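Local coordinates for protein isocitrate dehydrogenase [NAD] subunit 2, mitochondrial (Saccharomyces cerevisiae, PDB 3BLX) that catalyses the NAD+-dependent oxidative decarboxylation of isocitrate to 2-oxoglutarate in the citric acid cycle, within an allosteric octamer, and also binds RNA, at residues K21-F26 with E52-D57; V82-P87 with L300-M305; F107-N112 with I274-A279; K41-A46 with A349-L354; P6-Y11 with V168-F173. One frame throughout, in Å; residues are numbered along the deposited sequence.

Contact 1 (K21-F26 with E52-D57); sequences KYTVSF and EWESCD
F26 turns its ring edge onto one face of W53: the centroid of its ring lies 4.9 Å from that of the six-membered ring and the planes stand at 83°, which defines a T-shaped pair. F26 CD1 does the touching, 3.4 Å from W53 CE3 and displaced toward the rim of the indole. V24 uses another side of the same group, bringing CG1 to 3.4 Å from W53 CZ3 at the ring edge, near its plane. With CG of W53 beside its own backbone N (chi1 -54°), the indole lies alongside V24 and meets F26 across its face. Without the indole, as with an alanine here, the F26 edge would probably lose its aromatic face and a gap would open beside V24. Two backbone bonds set the register, E52 N to Y22 O (3.0 Å) and V24 N to E52 O (3.2 Å), both nearly straight. They join two short parallel strands linked through helix 33-45, a beta-alpha-beta crossover. On T23's side, its CG2 packs 3.8 Å from E52 CG. Farther along, S25 CB meets C56 SG at 3.6 Å. In the second shell, K41 makes a cation-pi contact with F26, the F44 ring meets W53, and N80 and S76 hydrogen-bond S25 OG.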
# COMPACT_ATOMS: atom_id res chain seq x y z
N LYS B 21 -8.03 -9.90 -70.47
CA LYS B 21 -8.66 -9.58 -69.20
C LYS B 21 -7.61 -9.19 -68.16
O LYS B 21 -6.62 -9.91 -67.99
CB LYS B 21 -9.45 -10.78 -68.69
CG LYS B 21 -10.77 -11.05 -69.40
CD LYS B 21 -11.61 -12.07 -68.62
CE LYS B 21 -13.06 -12.08 -69.09
NZ LYS B 21 -13.98 -12.76 -68.14
N TYR B 22 -7.83 -8.07 -67.48
CA TYR B 22 -6.94 -7.60 -66.42
C TYR B 22 -6.97 -8.53 -65.21
O TYR B 22 -8.03 -8.99 -64.79
CB TYR B 22 -7.34 -6.20 -65.98
CG TYR B 22 -7.11 -5.13 -67.01
CD1 TYR B 22 -8.16 -4.66 -67.80
CD2 TYR B 22 -5.86 -4.57 -67.18
CE1 TYR B 22 -7.96 -3.67 -68.73
CE2 TYR B 22 -5.64 -3.58 -68.12
CZ TYR B 22 -6.69 -3.14 -68.89
OH TYR B 22 -6.48 -2.15 -69.83
N THR B 23 -5.79 -8.79 -64.64
CA THR B 23 -5.69 -9.57 -63.40
C THR B 23 -5.89 -8.68 -62.16
O THR B 23 -5.23 -7.65 -62.03
CB THR B 23 -4.34 -10.30 -63.31
OG1 THR B 23 -3.32 -9.51 -63.95
CG2 THR B 23 -4.42 -11.65 -63.99
N VAL B 24 -6.79 -9.09 -61.27
CA VAL B 24 -7.08 -8.36 -60.04
C VAL B 24 -7.16 -9.28 -58.79
O VAL B 24 -8.05 -10.13 -58.70
CB VAL B 24 -8.40 -7.59 -60.17
CG1 VAL B 24 -8.81 -6.99 -58.83
CG2 VAL B 24 -8.29 -6.51 -61.22
N SER B 25 -6.25 -9.10 -57.84
CA SER B 25 -6.25 -9.90 -56.61
C SER B 25 -7.56 -9.66 -55.87
O SER B 25 -8.16 -8.61 -56.02
CB SER B 25 -5.07 -9.53 -55.72
OG SER B 25 -3.83 -9.73 -56.38
N PHE B 26 -8.00 -10.61 -55.06
CA PHE B 26 -9.23 -10.37 -54.32
C PHE B 26 -9.12 -10.21 -52.79
O PHE B 26 -9.15 -9.10 -52.29
CB PHE B 26 -10.31 -11.38 -54.68
CG PHE B 26 -11.68 -10.79 -54.65
CD1 PHE B 26 -12.29 -10.37 -55.81
CD2 PHE B 26 -12.35 -10.63 -53.45
CE1 PHE B 26 -13.55 -9.81 -55.78
CE2 PHE B 26 -13.61 -10.06 -53.41
CZ PHE B 26 -14.21 -9.66 -54.58
N GLU B 52 -10.29 -10.87 -64.47
CA GLU B 52 -10.25 -12.20 -63.88
C GLU B 52 -9.69 -12.08 -62.46
O GLU B 52 -8.66 -11.44 -62.24
CB GLU B 52 -9.38 -13.13 -64.73
CG GLU B 52 -7.95 -12.64 -64.92
CD GLU B 52 -7.15 -13.48 -65.89
OE1 GLU B 52 -7.69 -13.85 -66.96
OE2 GLU B 52 -5.97 -13.76 -65.58
N TRP B 53 -10.37 -12.70 -61.50
CA TRP B 53 -9.97 -12.62 -60.11
C TRP B 53 -8.78 -13.51 -59.74
O TRP B 53 -8.12 -14.06 -60.61
CB TRP B 53 -11.17 -12.95 -59.24
CG TRP B 53 -12.36 -12.09 -59.56
CD1 TRP B 53 -13.57 -12.50 -60.03
CD2 TRP B 53 -12.44 -10.66 -59.45
NE1 TRP B 53 -14.41 -11.42 -60.20
CE2 TRP B 53 -13.74 -10.28 -59.86
CE3 TRP B 53 -11.54 -9.66 -59.05
CZ2 TRP B 53 -14.16 -8.96 -59.86
CZ3 TRP B 53 -11.97 -8.34 -59.05
CH2 TRP B 53 -13.26 -8.01 -59.46
N GLU B 54 -8.50 -13.63 -58.45
CA GLU B 54 -7.33 -14.37 -57.98
C GLU B 54 -7.28 -14.36 -56.46
O GLU B 54 -6.29 -13.94 -55.88
CB GLU B 54 -6.05 -13.76 -58.55
CG GLU B 54 -4.79 -14.60 -58.33
CD GLU B 54 -3.57 -14.10 -59.12
OE1 GLU B 54 -3.75 -13.30 -60.06
OE2 GLU B 54 -2.43 -14.50 -58.79
N SER B 55 -8.34 -14.83 -55.83
CA SER B 55 -8.50 -14.71 -54.38
C SER B 55 -7.23 -15.01 -53.59
O SER B 55 -6.64 -16.08 -53.75
CB SER B 55 -9.67 -15.57 -53.89
OG SER B 55 -9.71 -16.80 -54.59
N CYS B 56 -6.82 -14.06 -52.74
CA CYS B 56 -5.63 -14.19 -51.90
C CYS B 56 -6.00 -14.44 -50.45
O CYS B 56 -7.07 -14.04 -50.00
CB CYS B 56 -4.81 -12.91 -51.95
SG CYS B 56 -4.29 -12.37 -53.58
N ASP B 57 -5.10 -15.08 -49.72
CA ASP B 57 -5.25 -15.15 -48.27
C ASP B 57 -4.19 -14.26 -47.65
O ASP B 57 -3.03 -14.31 -48.04
CB ASP B 57 -5.09 -16.59 -47.78
CG ASP B 57 -5.38 -16.73 -46.30
OD1 ASP B 57 -6.46 -16.28 -45.86
OD2 ASP B 57 -4.55 -17.31 -45.56

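Contact 2 (V82-P87 with L300-M305); sequences VALKGP and LSSVMM
M305 sends CG opposite its backbone N (chi1 -174°) and stays extended at the next torsion, which brings SD to 3.4 Å from V82 CG1 and 3.8 Å from L84 CB. L84 also has CG anti to its N (chi1 169°), which points its branched end at the helix; CD1 lies 4.1 Å from S301 CB. Thus one thioether spans two residues on the same side of the strand, while the leucine tip settles against the helix one turn earlier. V82 and M305 meet at a slant, CG1 also lying 3.5 Å from M305 CG. The serine hydroxyls add no polar link to the strand: S301 OG bonds A297 O and S302 OG bonds L298 O, both carbonyls of the preceding turn, which satisfies them inside an apolar interface. Strand 82-85 and helix 300-305 run antiparallel, their axes 9.5 Å apart at 173°. The strand is outermost in the eight-stranded mixed sheet within this chain, beside strand 275-279; helix 296-309 packs on the side carrying V82 and L84, where F26 and V40 also touch L84, and F44 of helix 33-45 touches S302.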
# COMPACT_ATOMS: atom_id res chain seq x y z
N VAL B 82 -3.23 -4.22 -58.24
CA VAL B 82 -4.54 -3.85 -57.71
C VAL B 82 -5.14 -5.00 -56.91
O VAL B 82 -4.93 -6.16 -57.25
CB VAL B 82 -5.50 -3.46 -58.82
CG1 VAL B 82 -6.90 -3.40 -58.31
CG2 VAL B 82 -5.11 -2.12 -59.36
N ALA B 83 -5.87 -4.66 -55.85
CA ALA B 83 -6.59 -5.64 -55.03
C ALA B 83 -7.90 -5.04 -54.57
O ALA B 83 -8.05 -3.82 -54.53
CB ALA B 83 -5.76 -6.05 -53.83
N LEU B 84 -8.86 -5.90 -54.24
CA LEU B 84 -10.15 -5.46 -53.74
C LEU B 84 -10.59 -6.32 -52.57
O LEU B 84 -11.20 -7.35 -52.77
CB LEU B 84 -11.21 -5.58 -54.84
CG LEU B 84 -12.65 -5.41 -54.38
CD1 LEU B 84 -12.96 -3.94 -54.22
CD2 LEU B 84 -13.60 -6.04 -55.35
N LYS B 85 -10.31 -5.89 -51.34
CA LYS B 85 -10.59 -6.73 -50.18
C LYS B 85 -11.91 -6.39 -49.47
O LYS B 85 -12.34 -5.25 -49.45
CB LYS B 85 -9.42 -6.71 -49.18
CG LYS B 85 -9.23 -5.41 -48.44
CD LYS B 85 -8.03 -5.47 -47.48
CE LYS B 85 -8.39 -6.14 -46.17
NZ LYS B 85 -9.39 -5.37 -45.37
N GLY B 86 -12.54 -7.41 -48.91
CA GLY B 86 -13.69 -7.22 -48.04
C GLY B 86 -13.21 -7.22 -46.60
O GLY B 86 -12.01 -7.16 -46.36
N PRO B 87 -14.15 -7.32 -45.65
CA PRO B 87 -13.91 -7.23 -44.20
C PRO B 87 -13.05 -8.37 -43.67
O PRO B 87 -13.01 -9.44 -44.28
CB PRO B 87 -15.31 -7.36 -43.60
CG PRO B 87 -16.24 -7.12 -44.71
CD PRO B 87 -15.55 -7.61 -45.94
N LEU B 300 -19.13 -0.14 -54.31
CA LEU B 300 -18.70 1.22 -54.59
C LEU B 300 -17.19 1.32 -54.58
O LEU B 300 -16.64 2.21 -55.21
CB LEU B 300 -19.33 2.20 -53.61
CG LEU B 300 -20.82 2.42 -53.86
CD1 LEU B 300 -21.50 3.05 -52.67
CD2 LEU B 300 -20.98 3.28 -55.09
N SER B 301 -16.53 0.41 -53.87
CA SER B 301 -15.07 0.38 -53.88
C SER B 301 -14.62 -0.21 -55.19
O SER B 301 -13.52 0.07 -55.66
CB SER B 301 -14.51 -0.47 -52.72
OG SER B 301 -15.03 -0.07 -51.47
N SER B 302 -15.48 -1.04 -55.78
CA SER B 302 -15.23 -1.62 -57.11
C SER B 302 -15.19 -0.49 -58.12
O SER B 302 -14.30 -0.42 -58.96
CB SER B 302 -16.35 -2.58 -57.50
OG SER B 302 -16.76 -3.37 -56.42
N VAL B 303 -16.19 0.39 -58.03
CA VAL B 303 -16.22 1.57 -58.85
C VAL B 303 -14.92 2.35 -58.74
O VAL B 303 -14.32 2.70 -59.76
CB VAL B 303 -17.35 2.50 -58.44
CG1 VAL B 303 -17.38 3.69 -59.34
CG2 VAL B 303 -18.65 1.77 -58.47
N MET B 304 -14.50 2.63 -57.52
CA MET B 304 -13.26 3.38 -57.31
C MET B 304 -12.07 2.66 -57.93
O MET B 304 -11.16 3.29 -58.46
CB MET B 304 -12.99 3.58 -55.82
CG MET B 304 -14.00 4.43 -55.07
SD MET B 304 -13.49 4.76 -53.35
CE MET B 304 -12.21 5.97 -53.65
N MET B 305 -12.09 1.33 -57.85
CA MET B 305 -11.03 0.51 -58.43
C MET B 305 -11.05 0.57 -59.96
O MET B 305 -10.01 0.80 -60.60
CB MET B 305 -11.17 -0.93 -57.94
CG MET B 305 -10.03 -1.82 -58.37
SD MET B 305 -10.28 -3.54 -57.96
CE MET B 305 -11.89 -3.87 -58.70

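Contact 3 (F107-N112 with I274-A279); sequences FGLFAN and ISIFEA
F107 can be traced outward from CB, which lies 4.2 Å from I274 CB. Its CG stands beside the backbone N (chi1 -60°), and the ring extends across the line of the second segment; CD1 then comes 3.9 Å from I276 CD1, and CE1 is 4.2 Å from the same methyl. The two side chains cross at about a right angle. At the other end of F107, I274 CD1 lies 3.7 Å from its backbone O. This packing sits where helix 99-107 ends: G108 has positive phi (67°) in a Schellman motif, a conformation that favours glycine, and the chain leads directly into strand 109-117. Strand 266-271 separates that strand from 275-279 in the mixed sheet, so the two segments meet through side chains, without pairing their backbones. F110 and A111 both face I270 of the intervening strand, forming a classic beta bulge. L109 divides its methyls, CD2 resting 3.7 Å from I274 O and CD1 4.2 Å from I276 CD1. Its side chain is also about 4 Å from that of R104, which by similarity binds substrate.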
# COMPACT_ATOMS: atom_id res chain seq x y z
N PHE B 107 2.91 -2.81 -48.77
CA PHE B 107 2.61 -2.37 -50.14
C PHE B 107 2.85 -0.90 -50.43
O PHE B 107 2.54 -0.43 -51.53
CB PHE B 107 1.18 -2.74 -50.54
CG PHE B 107 0.92 -4.20 -50.48
CD1 PHE B 107 -0.01 -4.72 -49.60
CD2 PHE B 107 1.65 -5.08 -51.27
CE1 PHE B 107 -0.23 -6.08 -49.51
CE2 PHE B 107 1.43 -6.44 -51.19
CZ PHE B 107 0.50 -6.95 -50.31
N GLY B 108 3.40 -0.19 -49.46
CA GLY B 108 3.75 1.21 -49.62
C GLY B 108 2.55 2.11 -49.81
O GLY B 108 2.61 3.08 -50.58
N LEU B 109 1.45 1.79 -49.11
CA LEU B 109 0.23 2.59 -49.18
C LEU B 109 0.32 3.83 -48.30
O LEU B 109 0.44 3.73 -47.09
CB LEU B 109 -0.98 1.75 -48.76
CG LEU B 109 -1.06 0.37 -49.39
CD1 LEU B 109 -2.29 -0.34 -48.91
CD2 LEU B 109 -1.04 0.45 -50.92
N PHE B 110 0.25 5.00 -48.91
CA PHE B 110 0.50 6.23 -48.17
C PHE B 110 -0.75 7.10 -48.05
O PHE B 110 -0.85 7.92 -47.14
CB PHE B 110 1.67 7.00 -48.80
CG PHE B 110 1.42 7.41 -50.21
CD1 PHE B 110 0.71 8.57 -50.49
CD2 PHE B 110 1.86 6.63 -51.27
CE1 PHE B 110 0.45 8.95 -51.80
CE2 PHE B 110 1.61 7.01 -52.58
CZ PHE B 110 0.90 8.17 -52.85
N ALA B 111 -1.71 6.92 -48.94
CA ALA B 111 -2.92 7.75 -48.93
C ALA B 111 -4.17 6.92 -48.81
O ALA B 111 -4.29 5.88 -49.44
CB ALA B 111 -2.99 8.60 -50.17
N ASN B 112 -5.10 7.40 -48.00
CA ASN B 112 -6.39 6.76 -47.83
C ASN B 112 -7.46 7.71 -48.35
O ASN B 112 -7.59 8.81 -47.84
CB ASN B 112 -6.63 6.44 -46.34
CG ASN B 112 -7.93 5.68 -46.08
OD1 ASN B 112 -8.86 6.20 -45.46
ND2 ASN B 112 -8.00 4.45 -46.56
N ILE B 274 1.06 -0.18 -56.03
CA ILE B 274 -0.10 -0.98 -55.62
C ILE B 274 -1.21 -0.10 -55.05
O ILE B 274 -0.93 0.98 -54.53
CB ILE B 274 0.27 -2.08 -54.57
CG1 ILE B 274 1.42 -2.97 -55.04
CG2 ILE B 274 -0.93 -2.94 -54.24
CD1 ILE B 274 2.78 -2.58 -54.48
N SER B 275 -2.45 -0.55 -55.14
CA SER B 275 -3.59 0.15 -54.54
C SER B 275 -4.68 -0.83 -54.15
O SER B 275 -5.12 -1.62 -54.96
CB SER B 275 -4.17 1.21 -55.48
OG SER B 275 -3.32 2.33 -55.59
N ILE B 276 -5.12 -0.76 -52.91
CA ILE B 276 -6.09 -1.71 -52.40
C ILE B 276 -7.38 -0.98 -52.10
O ILE B 276 -7.35 0.14 -51.63
CB ILE B 276 -5.55 -2.36 -51.14
CG1 ILE B 276 -4.27 -3.12 -51.48
CG2 ILE B 276 -6.59 -3.25 -50.52
CD1 ILE B 276 -3.75 -3.99 -50.37
N PHE B 277 -8.51 -1.61 -52.39
CA PHE B 277 -9.81 -0.96 -52.28
C PHE B 277 -10.69 -1.80 -51.42
O PHE B 277 -10.74 -3.01 -51.60
CB PHE B 277 -10.43 -0.80 -53.67
CG PHE B 277 -9.63 0.07 -54.58
CD1 PHE B 277 -9.99 1.40 -54.80
CD2 PHE B 277 -8.47 -0.42 -55.18
CE1 PHE B 277 -9.22 2.22 -55.65
CE2 PHE B 277 -7.69 0.40 -56.03
CZ PHE B 277 -8.07 1.72 -56.26
N GLU B 278 -11.39 -1.18 -50.48
CA GLU B 278 -12.11 -1.95 -49.47
C GLU B 278 -13.27 -1.19 -48.90
O GLU B 278 -13.28 0.03 -48.89
CB GLU B 278 -11.16 -2.33 -48.33
CG GLU B 278 -10.37 -1.18 -47.71
CD GLU B 278 -9.55 -1.58 -46.46
OE1 GLU B 278 -9.88 -2.58 -45.78
OE2 GLU B 278 -8.56 -0.88 -46.14
N ALA B 279 -14.26 -1.94 -48.42
CA ALA B 279 -15.28 -1.34 -47.58
C ALA B 279 -14.66 -1.15 -46.20
O ALA B 279 -13.67 -1.79 -45.88
CB ALA B 279 -16.48 -2.25 -47.51

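Contact 4 (K41-A46 with A349-L354); sequences KKIFSA and AVIKRL
K42 O receives the backbone N-H of A46 (N to O 3.2 Å) and has the CD1 methyl of I351 lying 3.7 Å from it, so the last turn of one helix presents a bonded carbonyl to the apolar side of the other. The remaining evidence is hydrocarbon packing. I43 CD1 reaches V350 CG1 at 3.5 Å, the two side chains crossing at about a right angle, and I43 CG1 lies 4.2 Å from I351 CG1. I351 has its CG2 anti to the backbone N and CG1 beside it (chi1 -50°); CG2 thereby meets A46 CB at 3.5 Å while CD1 covers K42 O. A46 CB also meets L354 CD2, at 3.8 Å, from the residue that carries the C-terminal carboxylate. I318 and L299 close on I43 from helices 312-326 and 296-309. Small and branched aliphatic groups thus join the ends of helices 33-45 and 343-352, consistent with the large domain of isocitrate and isopropylmalate dehydrogenases, which is assembled from both ends of the chain.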
# COMPACT_ATOMS: atom_id res chain seq x y z
N LYS B 41 -18.65 -10.36 -58.03
CA LYS B 41 -18.25 -11.14 -59.19
C LYS B 41 -19.42 -11.32 -60.17
O LYS B 41 -19.24 -11.25 -61.39
CB LYS B 41 -17.68 -12.49 -58.74
CG LYS B 41 -16.41 -12.38 -57.90
CD LYS B 41 -15.99 -13.73 -57.30
CE LYS B 41 -14.59 -13.64 -56.71
NZ LYS B 41 -13.93 -14.96 -56.53
N LYS B 42 -20.62 -11.54 -59.63
CA LYS B 42 -21.83 -11.73 -60.43
C LYS B 42 -22.26 -10.46 -61.18
O LYS B 42 -22.96 -10.53 -62.19
CB LYS B 42 -22.99 -12.23 -59.56
CG LYS B 42 -22.84 -13.66 -59.04
CD LYS B 42 -24.11 -14.15 -58.33
CE LYS B 42 -23.96 -15.59 -57.85
NZ LYS B 42 -25.20 -16.09 -57.20
N ILE B 43 -21.87 -9.31 -60.65
CA ILE B 43 -22.19 -8.02 -61.25
C ILE B 43 -21.06 -7.58 -62.18
O ILE B 43 -21.25 -6.75 -63.05
CB ILE B 43 -22.43 -6.96 -60.18
CG1 ILE B 43 -23.60 -7.37 -59.28
CG2 ILE B 43 -22.74 -5.62 -60.79
CD1 ILE B 43 -24.09 -6.26 -58.38
N PHE B 44 -19.88 -8.16 -61.99
CA PHE B 44 -18.75 -7.84 -62.84
C PHE B 44 -18.78 -8.73 -64.08
O PHE B 44 -18.36 -8.33 -65.17
CB PHE B 44 -17.42 -7.99 -62.07
CG PHE B 44 -16.85 -6.67 -61.56
CD1 PHE B 44 -17.66 -5.74 -60.92
CD2 PHE B 44 -15.51 -6.37 -61.70
CE1 PHE B 44 -17.15 -4.55 -60.45
CE2 PHE B 44 -14.99 -5.18 -61.23
CZ PHE B 44 -15.82 -4.27 -60.61
N SER B 45 -19.28 -9.95 -63.90
CA SER B 45 -19.48 -10.87 -65.02
C SER B 45 -20.68 -10.42 -65.85
O SER B 45 -20.61 -10.34 -67.08
CB SER B 45 -19.66 -12.31 -64.53
OG SER B 45 -19.56 -13.25 -65.59
N ALA B 46 -21.78 -10.11 -65.17
CA ALA B 46 -23.03 -9.68 -65.81
C ALA B 46 -22.94 -8.36 -66.57
O ALA B 46 -23.79 -8.08 -67.42
CB ALA B 46 -24.16 -9.63 -64.80
N ALA B 349 -31.26 -7.54 -58.69
CA ALA B 349 -32.03 -6.30 -58.79
C ALA B 349 -31.17 -5.21 -59.39
O ALA B 349 -31.66 -4.32 -60.07
CB ALA B 349 -32.56 -5.88 -57.44
N VAL B 350 -29.87 -5.30 -59.12
CA VAL B 350 -28.89 -4.38 -59.67
C VAL B 350 -28.54 -4.79 -61.08
O VAL B 350 -28.38 -3.94 -61.95
CB VAL B 350 -27.60 -4.34 -58.79
CG1 VAL B 350 -26.36 -3.89 -59.59
CG2 VAL B 350 -27.81 -3.46 -57.56
N ILE B 351 -28.41 -6.09 -61.32
CA ILE B 351 -28.11 -6.58 -62.67
C ILE B 351 -29.25 -6.22 -63.63
O ILE B 351 -29.04 -6.10 -64.84
CB ILE B 351 -27.86 -8.12 -62.70
CG1 ILE B 351 -26.85 -8.54 -61.63
CG2 ILE B 351 -27.37 -8.56 -64.07
CD1 ILE B 351 -26.61 -10.04 -61.56
N LYS B 352 -30.45 -6.04 -63.07
CA LYS B 352 -31.63 -5.61 -63.83
C LYS B 352 -31.36 -4.30 -64.56
O LYS B 352 -31.38 -4.24 -65.79
CB LYS B 352 -32.85 -5.42 -62.91
CG LYS B 352 -33.50 -6.72 -62.40
CD LYS B 352 -33.84 -7.67 -63.54
CE LYS B 352 -34.39 -9.00 -63.02
NZ LYS B 352 -34.65 -9.96 -64.13
N ARG B 353 -31.11 -3.24 -63.79
CA ARG B 353 -30.82 -1.93 -64.36
C ARG B 353 -29.34 -1.75 -64.70
O ARG B 353 -28.87 -0.64 -64.92
CB ARG B 353 -31.32 -0.81 -63.45
CG ARG B 353 -31.16 -1.08 -61.99
CD ARG B 353 -32.34 -1.84 -61.40
NE ARG B 353 -33.31 -0.96 -60.74
CZ ARG B 353 -34.32 -1.37 -59.97
NH1 ARG B 353 -34.51 -2.67 -59.74
NH2 ARG B 353 -35.14 -0.48 -59.42
N LEU B 354 -28.62 -2.86 -64.77
CA LEU B 354 -27.18 -2.84 -65.00
C LEU B 354 -26.78 -2.14 -66.30
O LEU B 354 -25.71 -1.55 -66.42
CB LEU B 354 -26.64 -4.27 -64.97
CG LEU B 354 -25.18 -4.42 -65.41
CD1 LEU B 354 -24.30 -3.62 -64.48
CD2 LEU B 354 -24.79 -5.89 -65.42
OXT LEU B 354 -27.52 -2.16 -67.28

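Contact 5 (P6-Y11 with V168-F173); sequences PSIGRY and VIRYAF
I8 and Y171 supply the aliphatic-aromatic part: I8 CG2 lies 3.6 Å from Y171 CD1, in plane with the ring at its edge, and I8 CB is 3.7 Å from the same atom. P6 joins obliquely, its CB 4.1 Å from Y171 CE1. The purely aliphatic part belongs to the other branch of I8. With CG1 beside the backbone N (chi1 -73°) and a second turn at chi2 (-67°), CD1 reaches R170 CB at 3.7 Å and R170 CD at 4.0 Å, the two side chains crossing at about a right angle. Cutting I8 back to an alanine removes CG2 and CD1, which would probably thin the packing at the Y171 edge and leave the R170 stem without its contact from the loop. The polar interactions lead outward: the R170 guanidinium makes salt bridges with E210 through NH2 and with E166 through NH1, while H308 hydrogen-bonds G9 O. Between these two segments the contact is carbon on carbon; a weak hydrogen bond from S7 N to E174 adds a polar tie to helix 162-178. On the sheet side, I8 touches F110, V168 touches A111 and Y171 touches V113, all on strand 109-117, whereas I169 and R170 pack against helix 195-208.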
# COMPACT_ATOMS: atom_id res chain seq x y z
N PRO B 6 -4.80 10.48 -61.80
CA PRO B 6 -3.65 10.92 -61.00
C PRO B 6 -2.33 10.26 -61.39
O PRO B 6 -2.26 9.03 -61.44
CB PRO B 6 -4.01 10.50 -59.58
CG PRO B 6 -5.51 10.47 -59.56
CD PRO B 6 -5.91 10.02 -60.94
N SER B 7 -1.30 11.07 -61.65
CA SER B 7 0.03 10.57 -62.00
C SER B 7 0.74 9.91 -60.80
O SER B 7 1.65 9.09 -60.98
CB SER B 7 0.89 11.69 -62.57
OG SER B 7 2.19 11.23 -62.89
N ILE B 8 0.30 10.27 -59.59
CA ILE B 8 0.93 9.82 -58.35
C ILE B 8 0.91 8.30 -58.13
O ILE B 8 1.97 7.67 -58.01
CB ILE B 8 0.28 10.47 -57.13
CG1 ILE B 8 0.68 11.94 -57.03
CG2 ILE B 8 0.74 9.78 -55.88
CD1 ILE B 8 2.14 12.13 -56.73
N GLY B 9 -0.27 7.72 -58.05
CA GLY B 9 -0.34 6.28 -57.92
C GLY B 9 -0.88 5.60 -59.16
O GLY B 9 -1.74 4.73 -59.06
N ARG B 10 -0.38 6.01 -60.33
CA ARG B 10 -0.89 5.54 -61.63
C ARG B 10 -0.94 4.03 -61.77
O ARG B 10 0.01 3.34 -61.40
CB ARG B 10 -0.07 6.12 -62.77
CG ARG B 10 -0.56 7.46 -63.28
CD ARG B 10 -1.71 7.30 -64.27
NE ARG B 10 -1.24 7.35 -65.66
CZ ARG B 10 -0.88 8.47 -66.29
NH1 ARG B 10 -0.93 9.63 -65.65
NH2 ARG B 10 -0.47 8.43 -67.56
N TYR B 11 -2.03 3.53 -62.33
CA TYR B 11 -2.13 2.10 -62.64
C TYR B 11 -1.34 1.71 -63.90
O TYR B 11 -1.61 2.20 -64.99
CB TYR B 11 -3.60 1.70 -62.78
CG TYR B 11 -3.82 0.22 -63.06
CD1 TYR B 11 -4.65 -0.20 -64.10
CD2 TYR B 11 -3.20 -0.74 -62.29
CE1 TYR B 11 -4.86 -1.55 -64.35
CE2 TYR B 11 -3.40 -2.10 -62.53
CZ TYR B 11 -4.23 -2.50 -63.57
OH TYR B 11 -4.42 -3.85 -63.81
N VAL B 168 0.84 12.86 -49.89
CA VAL B 168 -0.61 12.94 -49.74
C VAL B 168 -1.11 14.25 -50.29
O VAL B 168 -2.24 14.33 -50.73
CB VAL B 168 -1.15 12.92 -48.28
CG1 VAL B 168 -1.70 11.58 -47.93
CG2 VAL B 168 -0.13 13.43 -47.29
N ILE B 169 -0.29 15.30 -50.21
CA ILE B 169 -0.74 16.59 -50.67
C ILE B 169 -0.68 16.65 -52.20
O ILE B 169 -1.64 17.09 -52.84
CB ILE B 169 0.00 17.73 -49.98
CG1 ILE B 169 -0.36 17.73 -48.49
CG2 ILE B 169 -0.38 19.06 -50.58
CD1 ILE B 169 0.37 18.74 -47.68
N ARG B 170 0.39 16.15 -52.81
CA ARG B 170 0.41 16.00 -54.27
C ARG B 170 -0.81 15.22 -54.72
O ARG B 170 -1.56 15.67 -55.58
CB ARG B 170 1.66 15.29 -54.80
CG ARG B 170 2.85 16.18 -54.99
CD ARG B 170 3.74 15.69 -56.10
NE ARG B 170 4.31 16.84 -56.78
CZ ARG B 170 5.41 17.45 -56.38
NH1 ARG B 170 6.07 16.99 -55.31
NH2 ARG B 170 5.87 18.50 -57.04
N TYR B 171 -1.01 14.05 -54.12
CA TYR B 171 -2.10 13.19 -54.51
C TYR B 171 -3.42 13.89 -54.36
O TYR B 171 -4.32 13.67 -55.15
CB TYR B 171 -2.11 11.89 -53.72
CG TYR B 171 -3.13 10.91 -54.23
CD1 TYR B 171 -2.82 10.00 -55.23
CD2 TYR B 171 -4.43 10.91 -53.73
CE1 TYR B 171 -3.75 9.12 -55.72
CE2 TYR B 171 -5.38 10.03 -54.22
CZ TYR B 171 -5.03 9.14 -55.21
OH TYR B 171 -5.97 8.27 -55.70
N ALA B 172 -3.55 14.76 -53.37
CA ALA B 172 -4.82 15.43 -53.13
C ALA B 172 -5.11 16.38 -54.24
O ALA B 172 -6.25 16.54 -54.64
CB ALA B 172 -4.84 16.16 -51.81
N PHE B 173 -4.07 17.05 -54.71
CA PHE B 173 -4.21 17.96 -55.85
C PHE B 173 -4.61 17.19 -57.13
O PHE B 173 -5.64 17.46 -57.71
CB PHE B 173 -2.91 18.75 -56.06
CG PHE B 173 -2.77 19.94 -55.15
CD1 PHE B 173 -1.68 20.07 -54.29
CD2 PHE B 173 -3.73 20.94 -55.15
CE1 PHE B 173 -1.56 21.17 -53.45
CE2 PHE B 173 -3.60 22.05 -54.31
CZ PHE B 173 -2.52 22.15 -53.45

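Overall arrangement
Contacts 1, 2 and 3 follow one another inward from a partly buried edge: centres of contacts 1 and 2 are 11 Å apart, those of 2 and 3 are 10 Å apart. Contacts 2 and 3 share the mixed sheet through neighbouring strands 82-85 and 275-279, joined further by the K85-E278 salt bridge. Contact 4 flanks contacts 1 and 2 through F44, while contact 5 borders contact 3 through F110 and I8. Along the chain, contact 1 closes before contacts 2 and 3 open and lies inside the loop closed by contact 5, which crosses contacts 2, 3 and 4. Contact 3 is nested in the loop of contact 2, and that in the loop of contact 4, so both termini close the same fold.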